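Local coordinates for protein 5-formyl-3-hydroxy-2-methylpyridine 4-carboxylate 5-dehydrogenase (Mesorhizobium japonicum MAFF 303099, PDB 4OM8) that oxidises the aldehyde 5-formyl-3-hydroxy-2-methylpyridine-4-carboxylate with NAD+ in vitamin B6 degradation, and can also reduce the same aldehyde with NADH to 4-pyridoxic acid, at residues Asp200-Gly205 / Ala259-Glu264; Leu21-Leu26 / Leu55-Pro60; Met147-Ala152 / Gly184-Arg189. All coordinates share one frame; numbering follows the deposited sequence. Where two conformers were deposited one is given.

Contact 1. Residues Asp200-Gly205 / Ala259-Glu264; sequences DLVERG and APMVLE
Glu203, in the last turn of helix 187-203, reaches across to the first turn of helix 260-267 and ends with a carboxylate oxygen on the backbone of Met261. The chain can be followed outward. Its CB lies beside the methyl group CE of Met261 in the conformer given, and CG comes next to Met261 CB at 4.1 Å, as the two side chains slide past each other in opposite directions. With CG anti to the backbone N (chi1 178°) and CD continuing the extended line, the carboxylate is carried straight away from its own helix. CD then meets the ring carbon CD of Pro260 at 3.7 Å, and OE1 rests 3.5 Å from the same Pro260 CD. OE2 goes furthest: Met261 N donates to it at 2.7 Å in a nearly straight bond (169°), arriving close to the line of the C-O bond. Ala259 CB touches OE2 as well, at 3.4 Å. A glutamate suits the site because a first-turn N-H has no carbonyl of its own helix to bond, and the positive end of the helix dipole is likely to favour a negative charge. Proline fits the first turn equally well, having no N-H to satisfy. OE1 also faces Arg255 in a long, weak ion pair. In that same conformer Met261 bends at its last torsion and SD comes to 3.8 Å from Val202 CG1. Behind Glu203, Gly205 takes the positive phi of a Schellman motif that closes its helix. A side-chain carboxylate thus accepts a first-turn N-H of another helix, a helix-to-helix contact within the all-helical C-terminal domain.

Contact 2. Residues Leu21-Leu26 / Leu55-Pro60; sequences LARGGL and LGIALP
Arg23 and Ile57 lie across each other at a slant, the aliphatic part of the arginine against a branch of the isoleucine and its guanidinium against the isoleucine carbonyl. Ile57 CG2 packs on Arg23 CG at 3.6 Å. Beyond CG the arginine folds twice (chi2 and chi3 both 64°), which curls NH1 back to Ile57 O, 3.0 Å away. The oxygen sits at the guanidinium edge, near its plane, and NH1 lies almost in line with the carbonyl bond, though the N-H is bent to 150°. Glu49 and Asp53 of helix 35-54 form salt bridges with the same guanidinium, so its charge is shared with two carboxylates and its turn is fixed from several directions. Arginine suits the place through its long apolar stem and a guanidinium with several N-H groups to share among Ile57 O, Glu49 and Asp53.

Leu59 and Pro60 lie against the helix end instead. Leu59 CA sends its hydrogen to Arg23 O, 3.3 Å from the carbon, while Leu59 CD2 reaches Ala22 O at 3.6 Å. The Pro60 ring covers Gly24, its CG 3.3 Å from Gly24 O. At Gly25 a side chain would collide with this ring, and its positive phi also calls for glycine. The contact joins the Schellman end of the first helix of the Rossmann fold to the loop leading into edge strand 66-70.

Contact 3. Residues Met147-Ala152 / Gly184-Arg189; sequences MIEVIA and GFVENR
Glu149 OE2 accepts two backbone N-H groups at the start of helix 187-203, Val186 N and Glu187 N, each at 2.9 Å. The bond from Glu187 N is nearly straight (169°) yet comes from above the carboxylate plane, whereas Val186 N approaches on the syn side, close to that plane. The other oxygen, OE1, takes a hydrogen bond from a water that also donates to Gly184 O and accepts from Asn188 N. OE1 is also hydrogen-bonded to His137 ND1, a histidine inferred to be important for catalysis. A glutamate-histidine pair of this kind is characteristic of the 3-hydroxyacyl-CoA dehydrogenase family; here it sits where a strand of the Rossmann domain meets the first long helix of the C-terminal domain. A leucine in place of Glu149 would probably leave both helix-start amides without an acceptor and His137 without the carboxylate that orients it.

On one side of the carboxylate, Ile151 CD1 stands over the centre of the Phe185 ring, 3.7 Å from the centroid, a CH-pi contact over the ring face, the two side chains crossing at about a right angle. Met147, bent at its last two torsions, brings CE to 3.5 Å from Glu187 OE2, which is hydrogen-bonded to Ser139.

In the fold
Contact 2 and contact 1 lie on opposite sides of the chain's centre, 43 Å apart between centres, in the NAD-binding and C-terminal domains respectively; contact 3 bridges these domains. Contacts 1 and 3 both use helix 187-203: contact 3 holds its start and contact 1 its end, with centres 27 Å apart, and both touch the second subunit. Arg189, at the beginning of this helix, forms salt bridges to Asp251 and Glu197 of that subunit. Contact 3 is the one at the active site: the side chain of Glu149 is about 3 Å from that of His137, inferred to be important for activity, and Glu187's about 6 Å from bound NAD. Contact 2 lies away from the site, its nearest atoms about 6 Å from contact 3.

Contact 1. Residues Asp200-Gly205 / Ala259-Glu264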
loop_
_atom_site.group_PDB
_atom_site.type_symbol
_atom_site.label_atom_id
_atom_site.label_comp_id
_atom_site.label_asym_id
_atom_site.label_seq_id
_atom_site.Cartn_x
_atom_site.Cartn_y
_atom_site.Cartn_z
ATOM N N ASP A 200 6.315 -14.777 2.108
ATOM C CA ASP A 200 6.514 -15.771 3.165
ATOM C C ASP A 200 5.185 -16.375 3.621
ATOM O O ASP A 200 5.066 -17.589 3.801
ATOM C CB ASP A 200 7.251 -15.163 4.363
ATOM C CG ASP A 200 7.818 -16.233 5.282
ATOM O OD1 ASP A 200 8.580 -17.097 4.786
ATOM O OD2 ASP A 200 7.488 -16.231 6.485
ATOM N N LEU A 201 4.163 -15.541 3.750
ATOM C CA LEU A 201 2.887 -16.030 4.239
ATOM C C LEU A 201 2.206 -16.953 3.228
ATOM O O LEU A 201 1.570 -17.952 3.609
ATOM C CB LEU A 201 1.981 -14.851 4.594
ATOM C CG LEU A 201 2.477 -14.051 5.807
ATOM C CD1 LEU A 201 1.741 -12.732 5.926
ATOM C CD2 LEU A 201 2.318 -14.850 7.084
ATOM N N VAL A 202 2.329 -16.632 1.942
ATOM C CA VAL A 202 1.766 -17.477 0.891
ATOM C C VAL A 202 2.538 -18.790 0.857
ATOM O O VAL A 202 1.959 -19.875 0.857
ATOM C CB VAL A 202 1.815 -16.780 -0.470
ATOM C CG1 VAL A 202 1.507 -17.764 -1.602
ATOM C CG2 VAL A 202 0.847 -15.588 -0.484
ATOM N N GLU A 203 3.856 -18.674 0.880
ATOM C CA GLU A 203 4.750 -19.825 0.789
ATOM C C GLU A 203 4.528 -20.851 1.893
ATOM O O GLU A 203 4.574 -22.059 1.636
ATOM C CB GLU A 203 6.186 -19.314 0.808
ATOM C CG GLU A 203 7.263 -20.332 0.760
ATOM C CD GLU A 203 8.594 -19.654 0.575
ATOM O OE1 GLU A 203 9.184 -19.212 1.576
ATOM O OE2 GLU A 203 9.015 -19.519 -0.578
ATOM N N ARG A 204 4.258 -20.393 3.114
ATOM C CA ARG A 204 4.107 -21.343 4.211
ATOM C C ARG A 204 2.645 -21.675 4.508
ATOM O O ARG A 204 2.326 -22.243 5.551
ATOM C CB ARG A 204 4.814 -20.842 5.463
ATOM C CG ARG A 204 4.289 -19.590 6.096
ATOM C CD ARG A 204 5.402 -19.070 7.003
ATOM N NE ARG A 204 5.066 -17.886 7.788
ATOM C CZ ARG A 204 4.645 -17.916 9.051
ATOM N NH1 ARG A 204 4.478 -19.074 9.668
ATOM N NH2 ARG A 204 4.387 -16.784 9.697
ATOM N N GLY A 205 1.771 -21.340 3.567
ATOM C CA GLY A 205 0.395 -21.814 3.603
ATOM C C GLY A 205 -0.532 -21.101 4.569
ATOM O O GLY A 205 -1.545 -21.664 4.994
ATOM N N ALA A 259 13.153 -16.471 -1.865
ATOM C CA ALA A 259 12.177 -17.404 -1.312
ATOM C C ALA A 259 12.081 -18.655 -2.168
ATOM O O ALA A 259 12.093 -18.568 -3.400
ATOM C CB ALA A 259 10.814 -16.737 -1.208
ATOM N N PRO A 260 11.990 -19.830 -1.527
ATOM C CA PRO A 260 11.864 -21.090 -2.270
ATOM C C PRO A 260 10.764 -21.099 -3.336
ATOM O O PRO A 260 10.991 -21.632 -4.428
ATOM C CB PRO A 260 11.552 -22.100 -1.169
ATOM C CG PRO A 260 12.286 -21.563 0.023
ATOM C CD PRO A 260 12.204 -20.051 -0.085
ATOM N N MET A 261 9.607 -20.518 -3.036
ATOM C CA MET A 261 8.502 -20.499 -3.985
ATOM C C MET A 261 8.867 -19.682 -5.226
ATOM O O MET A 261 8.476 -20.015 -6.343
ATOM C CB MET A 261 7.244 -19.930 -3.324
ATOM C CG MET A 261 6.069 -19.734 -4.266
ATOM S SD MET A 261 4.599 -19.105 -3.414
ATOM C CE MET A 261 5.165 -17.562 -2.731
ATOM N N VAL A 262 9.628 -18.613 -5.030
ATOM C CA VAL A 262 10.059 -17.797 -6.162
ATOM C C VAL A 262 11.093 -18.559 -7.007
ATOM O O VAL A 262 11.054 -18.494 -8.239
ATOM C CB VAL A 262 10.638 -16.437 -5.680
ATOM C CG1 VAL A 262 11.307 -15.655 -6.815
ATOM C CG2 VAL A 262 9.535 -15.600 -5.058
ATOM N N LEU A 263 12.007 -19.280 -6.349
ATOM C CA LEU A 263 12.956 -20.129 -7.076
ATOM C C LEU A 263 12.222 -21.210 -7.865
ATOM O O LEU A 263 12.574 -21.512 -8.997
ATOM C CB LEU A 263 13.967 -20.767 -6.109
ATOM C CG LEU A 263 14.941 -19.772 -5.481
ATOM C CD1 LEU A 263 15.805 -20.451 -4.419
ATOM C CD2 LEU A 263 15.812 -19.110 -6.550
ATOM N N GLU A 264 11.183 -21.786 -7.266
ATOM C CA GLU A 264 10.407 -22.834 -7.922
ATOM C C GLU A 264 9.693 -22.315 -9.170
ATOM O O GLU A 264 9.738 -22.944 -10.229
ATOM C CB GLU A 264 9.395 -23.436 -6.938
ATOM C CG GLU A 264 8.577 -24.578 -7.516
ATOM C CD GLU A 264 7.707 -25.261 -6.480
ATOM O OE1 GLU A 264 7.399 -26.457 -6.664
ATOM O OE2 GLU A 264 7.326 -24.603 -5.489
#

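Contact 2. Residues Leu21-Leu26 / Leu55-Pro60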
loop_
_atom_site.group_PDB
_atom_site.type_symbol
_atom_site.label_atom_id
_atom_site.label_comp_id
_atom_site.label_asym_id
_atom_site.label_seq_id
_atom_site.Cartn_x
_atom_site.Cartn_y
_atom_site.Cartn_z
ATOM N N LEU A 21 7.483 14.818 -19.388
ATOM C CA LEU A 21 8.418 15.928 -19.345
ATOM C C LEU A 21 8.058 16.998 -20.373
ATOM O O LEU A 21 8.099 18.188 -20.067
ATOM C CB LEU A 21 9.845 15.423 -19.580
ATOM C CG LEU A 21 10.392 14.584 -18.419
ATOM C CD1 LEU A 21 11.690 13.887 -18.834
ATOM C CD2 LEU A 21 10.640 15.456 -17.189
ATOM N N ALA A 22 7.692 16.587 -21.580
ATOM C CA ALA A 22 7.296 17.562 -22.591
ATOM C C ALA A 22 6.045 18.322 -22.179
ATOM O O ALA A 22 5.906 19.507 -22.477
ATOM C CB ALA A 22 7.073 16.883 -23.921
ATOM N N ARG A 23 5.128 17.636 -21.504
ATOM C CA ARG A 23 3.892 18.277 -21.061
ATOM C C ARG A 23 4.203 19.382 -20.041
ATOM O O ARG A 23 3.428 20.319 -19.866
ATOM C CB ARG A 23 2.942 17.225 -20.468
ATOM C CG ARG A 23 1.526 17.720 -20.147
ATOM C CD ARG A 23 0.780 18.140 -21.401
ATOM N NE ARG A 23 0.555 17.024 -22.317
ATOM C CZ ARG A 23 -0.616 16.402 -22.460
ATOM N NH1 ARG A 23 -1.656 16.778 -21.735
ATOM N NH2 ARG A 23 -0.734 15.397 -23.320
ATOM N N GLY A 24 5.349 19.271 -19.372
ATOM C CA GLY A 24 5.799 20.301 -18.452
ATOM C C GLY A 24 6.475 21.482 -19.137
ATOM O O GLY A 24 6.883 22.433 -18.476
ATOM N N GLY A 25 6.592 21.433 -20.456
ATOM C CA GLY A 25 7.164 22.546 -21.193
ATOM C C GLY A 25 8.572 22.295 -21.703
ATOM O O GLY A 25 9.122 23.117 -22.419
ATOM N N LEU A 26 9.152 21.155 -21.346
ATOM C CA LEU A 26 10.537 20.856 -21.689
ATOM C C LEU A 26 10.674 20.364 -23.118
ATOM O O LEU A 26 9.744 19.771 -23.670
ATOM C CB LEU A 26 11.095 19.800 -20.731
ATOM C CG LEU A 26 11.454 20.192 -19.294
ATOM C CD1 LEU A 26 12.575 21.232 -19.250
ATOM C CD2 LEU A 26 10.256 20.664 -18.474
ATOM N N LEU A 55 -5.612 12.895 -17.098
ATOM C CA LEU A 55 -5.161 13.319 -15.777
ATOM C C LEU A 55 -5.329 14.816 -15.546
ATOM O O LEU A 55 -5.096 15.314 -14.442
ATOM C CB LEU A 55 -3.693 12.933 -15.581
ATOM C CG LEU A 55 -3.450 11.453 -15.290
ATOM C CD1 LEU A 55 -1.977 11.129 -15.432
ATOM C CD2 LEU A 55 -3.959 11.083 -13.881
ATOM N N GLY A 56 -5.719 15.534 -16.597
ATOM C CA GLY A 56 -5.935 16.966 -16.500
ATOM C C GLY A 56 -4.644 17.750 -16.372
ATOM O O GLY A 56 -4.623 18.819 -15.767
ATOM N N ILE A 57 -3.569 17.218 -16.944
ATOM C CA ILE A 57 -2.254 17.852 -16.865
ATOM C C ILE A 57 -2.007 18.784 -18.050
ATOM O O ILE A 57 -1.976 18.348 -19.201
ATOM C CB ILE A 57 -1.145 16.802 -16.810
ATOM C CG1 ILE A 57 -1.342 15.901 -15.588
ATOM C CG2 ILE A 57 0.225 17.474 -16.773
ATOM C CD1 ILE A 57 -0.405 14.735 -15.566
ATOM N N ALA A 58 -1.816 20.066 -17.764
ATOM C CA ALA A 58 -1.703 21.058 -18.833
ATOM C C ALA A 58 -0.260 21.419 -19.187
ATOM O O ALA A 58 0.639 21.325 -18.352
ATOM C CB ALA A 58 -2.469 22.312 -18.448
ATOM N N LEU A 59 -0.054 21.836 -20.436
ATOM C CA LEU A 59 1.185 22.492 -20.843
ATOM C C LEU A 59 1.177 23.875 -20.207
ATOM O O LEU A 59 0.118 24.510 -20.149
ATOM C CB LEU A 59 1.277 22.599 -22.369
ATOM C CG LEU A 59 2.318 21.817 -23.178
ATOM C CD1 LEU A 59 1.990 21.906 -24.673
ATOM C CD2 LEU A 59 3.738 22.302 -22.911
ATOM N N PRO A 60 2.341 24.345 -19.713
ATOM C CA PRO A 60 2.387 25.710 -19.178
ATOM C C PRO A 60 2.377 26.680 -20.344
ATOM O O PRO A 60 2.407 26.247 -21.498
ATOM C CB PRO A 60 3.710 25.766 -18.398
ATOM C CG PRO A 60 4.540 24.646 -18.928
ATOM C CD PRO A 60 3.648 23.667 -19.658
#

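Contact 3. Residues Met147-Ala152 / Gly184-Arg189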
loop_
_atom_site.group_PDB
_atom_site.type_symbol
_atom_site.label_atom_id
_atom_site.label_comp_id
_atom_site.label_asym_id
_atom_site.label_seq_id
_atom_site.Cartn_x
_atom_site.Cartn_y
_atom_site.Cartn_z
ATOM N N MET A 147 5.271 10.528 -8.282
ATOM C CA MET A 147 6.375 10.625 -7.344
ATOM C C MET A 147 7.667 10.131 -7.970
ATOM O O MET A 147 7.693 9.071 -8.596
ATOM C CB MET A 147 6.030 9.819 -6.085
ATOM C CG MET A 147 7.070 9.863 -4.959
ATOM S SD MET A 147 8.482 8.759 -5.179
ATOM C CE MET A 147 7.723 7.142 -5.356
ATOM N N ILE A 148 8.730 10.913 -7.798
ATOM C CA ILE A 148 10.063 10.585 -8.290
ATOM C C ILE A 148 11.073 10.722 -7.171
ATOM O O ILE A 148 11.073 11.728 -6.462
ATOM C CB ILE A 148 10.462 11.522 -9.465
ATOM C CG1 ILE A 148 9.484 11.356 -10.631
ATOM C CG2 ILE A 148 11.873 11.226 -9.934
ATOM C CD1 ILE A 148 9.617 12.440 -11.706
ATOM N N GLU A 149 11.923 9.705 -7.011
ATOM C CA GLU A 149 13.008 9.764 -6.029
ATOM C C GLU A 149 14.241 10.447 -6.612
ATOM O O GLU A 149 14.631 10.160 -7.744
ATOM C CB GLU A 149 13.390 8.362 -5.558
ATOM C CG GLU A 149 12.285 7.633 -4.781
ATOM C CD GLU A 149 12.712 6.237 -4.424
ATOM O OE1 GLU A 149 12.900 5.427 -5.354
ATOM O OE2 GLU A 149 12.866 5.964 -3.218
ATOM N N VAL A 150 14.857 11.326 -5.830
ATOM C CA VAL A 150 16.097 11.993 -6.227
ATOM C C VAL A 150 17.199 11.540 -5.274
ATOM O O VAL A 150 17.077 11.739 -4.058
ATOM C CB VAL A 150 15.945 13.520 -6.189
ATOM C CG1 VAL A 150 17.205 14.176 -6.730
ATOM C CG2 VAL A 150 14.731 13.957 -7.018
ATOM N N ILE A 151 18.241 10.901 -5.803
ATOM C CA ILE A 151 19.248 10.264 -4.952
ATOM C C ILE A 151 20.681 10.663 -5.258
ATOM O O ILE A 151 21.230 10.304 -6.296
ATOM C CB ILE A 151 19.179 8.726 -5.046
ATOM C CG1 ILE A 151 17.725 8.237 -4.988
ATOM C CG2 ILE A 151 20.026 8.087 -3.943
ATOM C CD1 ILE A 151 17.130 7.846 -6.349
ATOM N N ALA A 152 21.315 11.343 -4.313
ATOM C CA ALA A 152 22.732 11.624 -4.453
ATOM C C ALA A 152 23.593 10.387 -4.246
ATOM O O ALA A 152 23.367 9.596 -3.325
ATOM C CB ALA A 152 23.144 12.692 -3.471
ATOM N N GLY A 184 18.174 0.020 -3.115
ATOM C CA GLY A 184 16.734 0.128 -3.272
ATOM C C GLY A 184 16.172 1.486 -2.887
ATOM O O GLY A 184 14.958 1.655 -2.884
ATOM N N PHE A 185 17.046 2.446 -2.567
ATOM C CA PHE A 185 16.640 3.803 -2.176
ATOM C C PHE A 185 15.544 3.725 -1.099
ATOM O O PHE A 185 15.769 3.093 -0.068
ATOM C CB PHE A 185 16.220 4.597 -3.415
ATOM C CG PHE A 185 17.214 4.498 -4.547
ATOM C CD1 PHE A 185 18.573 4.659 -4.313
ATOM C CD2 PHE A 185 16.790 4.225 -5.837
ATOM C CE1 PHE A 185 19.487 4.561 -5.342
ATOM C CE2 PHE A 185 17.695 4.110 -6.870
ATOM C CZ PHE A 185 19.048 4.292 -6.631
ATOM N N VAL A 186 14.379 4.341 -1.292
ATOM C CA VAL A 186 13.321 4.208 -0.280
ATOM C C VAL A 186 12.151 3.370 -0.778
ATOM O O VAL A 186 11.745 2.405 -0.105
ATOM C CB VAL A 186 12.805 5.589 0.189
ATOM C CG1 VAL A 186 11.534 5.440 1.040
ATOM C CG2 VAL A 186 13.916 6.285 0.975
ATOM N N GLU A 187 11.623 3.723 -1.949
ATOM C CA GLU A 187 10.400 3.094 -2.468
ATOM C C GLU A 187 10.536 1.577 -2.539
ATOM O O GLU A 187 9.723 0.830 -1.976
ATOM C CB GLU A 187 10.059 3.654 -3.853
ATOM C CG GLU A 187 8.840 3.037 -4.476
ATOM C CD GLU A 187 8.736 3.386 -5.944
ATOM O OE1 GLU A 187 9.740 3.212 -6.664
ATOM O OE2 GLU A 187 7.661 3.845 -6.379
ATOM N N ASN A 188 11.559 1.097 -3.230
ATOM C CA ASN A 188 11.636 -0.341 -3.411
ATOM C C ASN A 188 12.088 -1.055 -2.139
ATOM O O ASN A 188 11.811 -2.239 -1.987
ATOM C CB ASN A 188 12.526 -0.685 -4.604
ATOM C CG ASN A 188 11.747 -0.617 -5.905
ATOM O OD1 ASN A 188 10.578 -1.000 -5.934
ATOM N ND2 ASN A 188 12.366 -0.096 -6.970
ATOM N N ARG A 189 12.724 -0.349 -1.201
ATOM C CA ARG A 189 13.006 -0.976 0.094
ATOM C C ARG A 189 11.716 -1.269 0.838
ATOM O O ARG A 189 11.504 -2.374 1.355
ATOM C CB ARG A 189 13.898 -0.094 0.966
ATOM C CG ARG A 189 15.325 -0.000 0.464
ATOM C CD ARG A 189 16.226 0.697 1.474
ATOM N NE ARG A 189 16.490 -0.066 2.686
ATOM C CZ ARG A 189 17.508 -0.907 2.831
ATOM N NH1 ARG A 189 18.371 -1.107 1.847
ATOM N NH2 ARG A 189 17.667 -1.543 3.988
HETATM O O HOH W 1 13.398 2.782 -4.778
#